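Local atomic coordinates of sensor protein PfeS (Pseudomonas aeruginosa, PDB entry 3KYZ), a protein that is a membrane-bound sensor histidine kinase of a two-component system and may activate its response regulator PfeR by phosphorylation, the present chain being its sensor domain, probably periplasmic. Residues A58-G61 against P62-S66; Q117-E120 against R121-P124. All blocks are in the same frame, centred on the assembly; numbering follows the deposited sequence.

Interaction 1 (A58-G61 against P62-S66); sequences ALVG and PHLES
Val60 lies against the carbonyl of Glu65, with its CB 3.4 Å from Glu65 O, and sends CG2 toward Leu64, where it approaches CD2 at a loose 4.5 Å. Val60 CG1 stands anti to its own carbonyl carbon (chi1 -58°), which turns CG1 to Glu65 O and CG2 to the Leu64 methyl. Leu64 points away from the strand, and of its side chain CD2 stays nearest, 4.1 Å from Gly61 O. That same oxygen accepts the bond from Leu64 N (3.0 Å), the donor lying well above the carbonyl plane, and so closes a type I beta turn over Pro62 and His63. The second bond, from Gly61 N to Glu65 O, is shorter at 2.8 Å and almost collinear with the C=O. Glu65 O also receives a CH...O contact from Val60 CA, and Ser66 CA gives another to Leu59 O at 3.5 Å. Ser66 directs its hydroxyl onward along the chain, to Gly68 N and Thr70 O. Pro62, Leu64 and Glu65 pack on Ala74, Thr81 and Glu65 of the second subunit, so the turn forms part of the dimer contact. Backbone amides and carbonyls thus fix the reversal at the end of strand 57-60, a hairpin-like return marked by the single Val60-Ser66 bridge, while the apolar side chains add only light packing across it.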
loop_
_atom_site.group_PDB
_atom_site.type_symbol
_atom_site.label_atom_id
_atom_site.label_comp_id
_atom_site.label_asym_id
_atom_site.label_seq_id
_atom_site.Cartn_x
_atom_site.Cartn_y
_atom_site.Cartn_z
ATOM N N ALA A 58 -5.593 -4.708 -10.963
ATOM C CA ALA A 58 -6.716 -4.618 -10.026
ATOM C C ALA A 58 -7.334 -3.226 -10.087
ATOM O O ALA A 58 -6.639 -2.251 -10.372
ATOM C CB ALA A 58 -6.272 -4.943 -8.593
ATOM N N LEU A 59 -8.641 -3.146 -9.856
ATOM C CA LEU A 59 -9.308 -1.873 -9.623
ATOM C C LEU A 59 -9.689 -1.894 -8.163
ATOM O O LEU A 59 -10.387 -2.801 -7.726
ATOM C CB LEU A 59 -10.567 -1.738 -10.486
ATOM C CG LEU A 59 -10.331 -1.282 -11.929
ATOM C CD1 LEU A 59 -9.466 -2.287 -12.681
ATOM C CD2 LEU A 59 -11.654 -1.067 -12.640
ATOM N N VAL A 60 -9.209 -0.922 -7.396
ATOM C CA VAL A 60 -9.494 -0.933 -5.956
ATOM C C VAL A 60 -10.103 0.373 -5.487
ATOM O O VAL A 60 -9.851 1.435 -6.070
ATOM C CB VAL A 60 -8.264 -1.300 -5.087
ATOM C CG1 VAL A 60 -7.709 -2.664 -5.484
ATOM C CG2 VAL A 60 -7.196 -0.244 -5.179
ATOM N N GLY A 61 -10.925 0.281 -4.447
ATOM C CA GLY A 61 -11.635 1.434 -3.935
ATOM C C GLY A 61 -10.899 2.151 -2.817
ATOM O O GLY A 61 -9.716 1.881 -2.563
ATOM N N PRO A 62 -11.602 3.068 -2.134
ATOM C CA PRO A 62 -11.000 3.923 -1.100
ATOM C C PRO A 62 -10.482 3.138 0.108
ATOM O O PRO A 62 -9.598 3.622 0.815
ATOM C CB PRO A 62 -12.151 4.839 -0.664
ATOM C CG PRO A 62 -13.256 4.636 -1.633
ATOM C CD PRO A 62 -13.034 3.349 -2.353
ATOM N N HIS A 63 -11.022 1.945 0.337
ATOM C CA HIS A 63 -10.563 1.097 1.439
ATOM C C HIS A 63 -9.606 -0.023 0.975
ATOM O O HIS A 63 -9.289 -0.962 1.728
ATOM C CB HIS A 63 -11.776 0.545 2.205
ATOM C CG HIS A 63 -12.795 1.594 2.540
ATOM N ND1 HIS A 63 -12.580 2.561 3.497
ATOM C CD2 HIS A 63 -14.027 1.841 2.029
ATOM C CE1 HIS A 63 -13.635 3.352 3.570
ATOM N NE2 HIS A 63 -14.529 2.938 2.688
ATOM N N LEU A 64 -9.130 0.110 -0.260
ATOM C CA LEU A 64 -8.193 -0.837 -0.870
ATOM C C LEU A 64 -8.798 -2.217 -1.108
ATOM O O LEU A 64 -8.077 -3.208 -1.221
ATOM C CB LEU A 64 -6.870 -0.925 -0.085
ATOM C CG LEU A 64 -6.188 0.425 0.169
ATOM C CD1 LEU A 64 -4.870 0.249 0.931
ATOM C CD2 LEU A 64 -5.943 1.185 -1.133
ATOM N N GLU A 65 -10.122 -2.277 -1.205
ATOM C CA GLU A 65 -10.793 -3.515 -1.593
ATOM C C GLU A 65 -11.067 -3.514 -3.090
ATOM O O GLU A 65 -11.132 -2.460 -3.718
ATOM C CB GLU A 65 -12.093 -3.704 -0.811
ATOM C CG GLU A 65 -11.849 -3.920 0.683
ATOM C CD GLU A 65 -13.117 -4.167 1.485
ATOM O OE1 GLU A 65 -13.851 -5.125 1.171
ATOM O OE2 GLU A 65 -13.362 -3.415 2.454
ATOM N N SER A 66 -11.238 -4.694 -3.664
ATOM C CA SER A 66 -11.582 -4.766 -5.076
ATOM C C SER A 66 -12.886 -4.023 -5.368
ATOM O O SER A 66 -13.864 -4.152 -4.624
ATOM C CB SER A 66 -11.705 -6.219 -5.529
ATOM O OG SER A 66 -12.052 -6.265 -6.898
#

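Interaction 2 (Q117-E120 against R121-P124); sequences QLPE and RLLP
Leu122 N donates to Pro119 O at 3.0 Å, from 44° out of the carbonyl plane. The adjoining bond, from Leu123 N to Glu120 O, is straight but weak at 3.3 Å. Together they wind the chain into a short 3-10 turn just beyond strand 113-117. Leu118 spans this turn with both of its methyls: CD1 rests on CB of Leu122, while CD2 meets CD1 of Leu123 at 3.8 Å, the side chains of Leu118 and Leu123 crossing at about a right angle. With CG of Leu118 anti to the backbone N (chi1 -169°), its two branches can reach both neighbours at once. Pro119 and Leu122 lie side by side and point the same way, Pro119 CD being 4.2 Å from Leu122 CD1. The Arg121 chain, extended from CG to NE, folds back toward Pro119 and brings NH1 to within 3.6 Å of Pro119 CB, the guanidinium set obliquely to that carbon. Arg121 NH2 makes a salt bridge with OE1 of Glu53, which anchors the guanidinium at that end. Leu118 also reaches Val101 of strand 100-104. Leu118 and Leu122 both lie on Leu23, near the start of the helical segment 17-53, whereas Glu53, the partner of Arg121, is its last residue. The turn therefore follows the sheet's middle strand and sits where the two ends of this helical segment come together.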
loop_
_atom_site.group_PDB
_atom_site.type_symbol
_atom_site.label_atom_id
_atom_site.label_comp_id
_atom_site.label_asym_id
_atom_site.label_seq_id
_atom_site.Cartn_x
_atom_site.Cartn_y
_atom_site.Cartn_z
ATOM N N GLN A 117 0.616 -4.134 -12.523
ATOM C CA GLN A 117 2.025 -4.489 -12.415
ATOM C C GLN A 117 2.677 -4.093 -13.737
ATOM O O GLN A 117 2.179 -4.430 -14.810
ATOM C CB GLN A 117 2.244 -5.974 -12.135
ATOM C CG GLN A 117 3.708 -6.275 -11.812
ATOM C CD GLN A 117 3.931 -7.640 -11.190
ATOM O OE1 GLN A 117 3.154 -8.567 -11.405
ATOM N NE2 GLN A 117 5.002 -7.765 -10.405
ATOM N N LEU A 118 3.770 -3.348 -13.663
ATOM C CA LEU A 118 4.374 -2.784 -14.869
ATOM C C LEU A 118 4.690 -3.874 -15.887
ATOM O O LEU A 118 5.378 -4.831 -15.561
ATOM C CB LEU A 118 5.664 -2.038 -14.518
ATOM C CG LEU A 118 6.221 -1.184 -15.655
ATOM C CD1 LEU A 118 5.323 0.024 -15.898
ATOM C CD2 LEU A 118 7.635 -0.747 -15.339
ATOM N N PRO A 119 4.185 -3.739 -17.124
ATOM C CA PRO A 119 4.595 -4.695 -18.161
ATOM C C PRO A 119 6.107 -4.665 -18.371
ATOM O O PRO A 119 6.709 -3.592 -18.379
ATOM C CB PRO A 119 3.880 -4.179 -19.415
ATOM C CG PRO A 119 2.670 -3.488 -18.888
ATOM C CD PRO A 119 3.131 -2.824 -17.602
ATOM N N GLU A 120 6.710 -5.833 -18.548
ATOM C CA GLU A 120 8.163 -5.936 -18.622
ATOM C C GLU A 120 8.785 -5.043 -19.699
ATOM O O GLU A 120 9.883 -4.508 -19.520
ATOM C CB GLU A 120 8.578 -7.392 -18.837
ATOM C CG GLU A 120 10.078 -7.621 -18.801
ATOM C CD GLU A 120 10.451 -9.046 -19.157
ATOM O OE1 GLU A 120 9.603 -9.748 -19.750
ATOM O OE2 GLU A 120 11.589 -9.462 -18.850
ATOM N N ARG A 121 8.084 -4.872 -20.813
ATOM C CA ARG A 121 8.639 -4.106 -21.927
ATOM C C ARG A 121 8.796 -2.622 -21.602
ATOM O O ARG A 121 9.517 -1.906 -22.305
ATOM C CB ARG A 121 7.783 -4.274 -23.186
ATOM C CG ARG A 121 6.520 -3.445 -23.161
ATOM C CD ARG A 121 5.700 -3.600 -24.432
ATOM N NE ARG A 121 4.493 -2.792 -24.336
ATOM C CZ ARG A 121 3.426 -3.135 -23.623
ATOM N NH1 ARG A 121 3.408 -4.283 -22.962
ATOM N NH2 ARG A 121 2.369 -2.335 -23.586
ATOM N N LEU A 122 8.131 -2.161 -20.542
ATOM C CA LEU A 122 8.102 -0.735 -20.220
ATOM C C LEU A 122 9.089 -0.328 -19.133
ATOM O O LEU A 122 9.137 0.841 -18.742
ATOM C CB LEU A 122 6.697 -0.296 -19.792
ATOM C CG LEU A 122 5.550 -0.378 -20.801
ATOM C CD1 LEU A 122 4.285 0.234 -20.197
ATOM C CD2 LEU A 122 5.917 0.315 -22.107
ATOM N N LEU A 123 9.864 -1.280 -18.629
ATOM C CA LEU A 123 10.766 -0.981 -17.528
ATOM C C LEU A 123 11.935 -0.142 -18.025
ATOM O O LEU A 123 12.578 -0.499 -19.010
ATOM C CB LEU A 123 11.271 -2.264 -16.869
ATOM C CG LEU A 123 12.091 -2.064 -15.593
ATOM C CD1 LEU A 123 11.222 -1.546 -14.449
ATOM C CD2 LEU A 123 12.772 -3.361 -15.205
ATOM N N PRO A 124 12.209 0.986 -17.350
ATOM C CA PRO A 124 13.335 1.844 -17.733
ATOM C C PRO A 124 14.629 1.045 -17.867
ATOM O O PRO A 124 14.955 0.281 -16.955
ATOM C CB PRO A 124 13.439 2.819 -16.558
ATOM C CG PRO A 124 12.048 2.892 -16.017
ATOM C CD PRO A 124 11.500 1.499 -16.164
#

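How the interactions relate
From the N terminus the chain runs through the helical segment 17-53 into strand 57-60, and interaction 1 closes its tight loop directly at the end of that strand, ahead of helix 74-77. Strand 100-104 and then strand 113-117, the middle of the antiparallel sheet, follow before interaction 2 closes a second small loop near the C-terminal end of this sensor-domain chain. The two are in series, neither nesting nor crossing. The centres of interactions 1 and 2 lie about 22 Å apart, on opposite sides of the chain's centre, and they do not touch. Interaction 1 joins an outer strand to the loop facing the second subunit; interaction 2 ties the end of strand 113-117 to both ends of the helical segment.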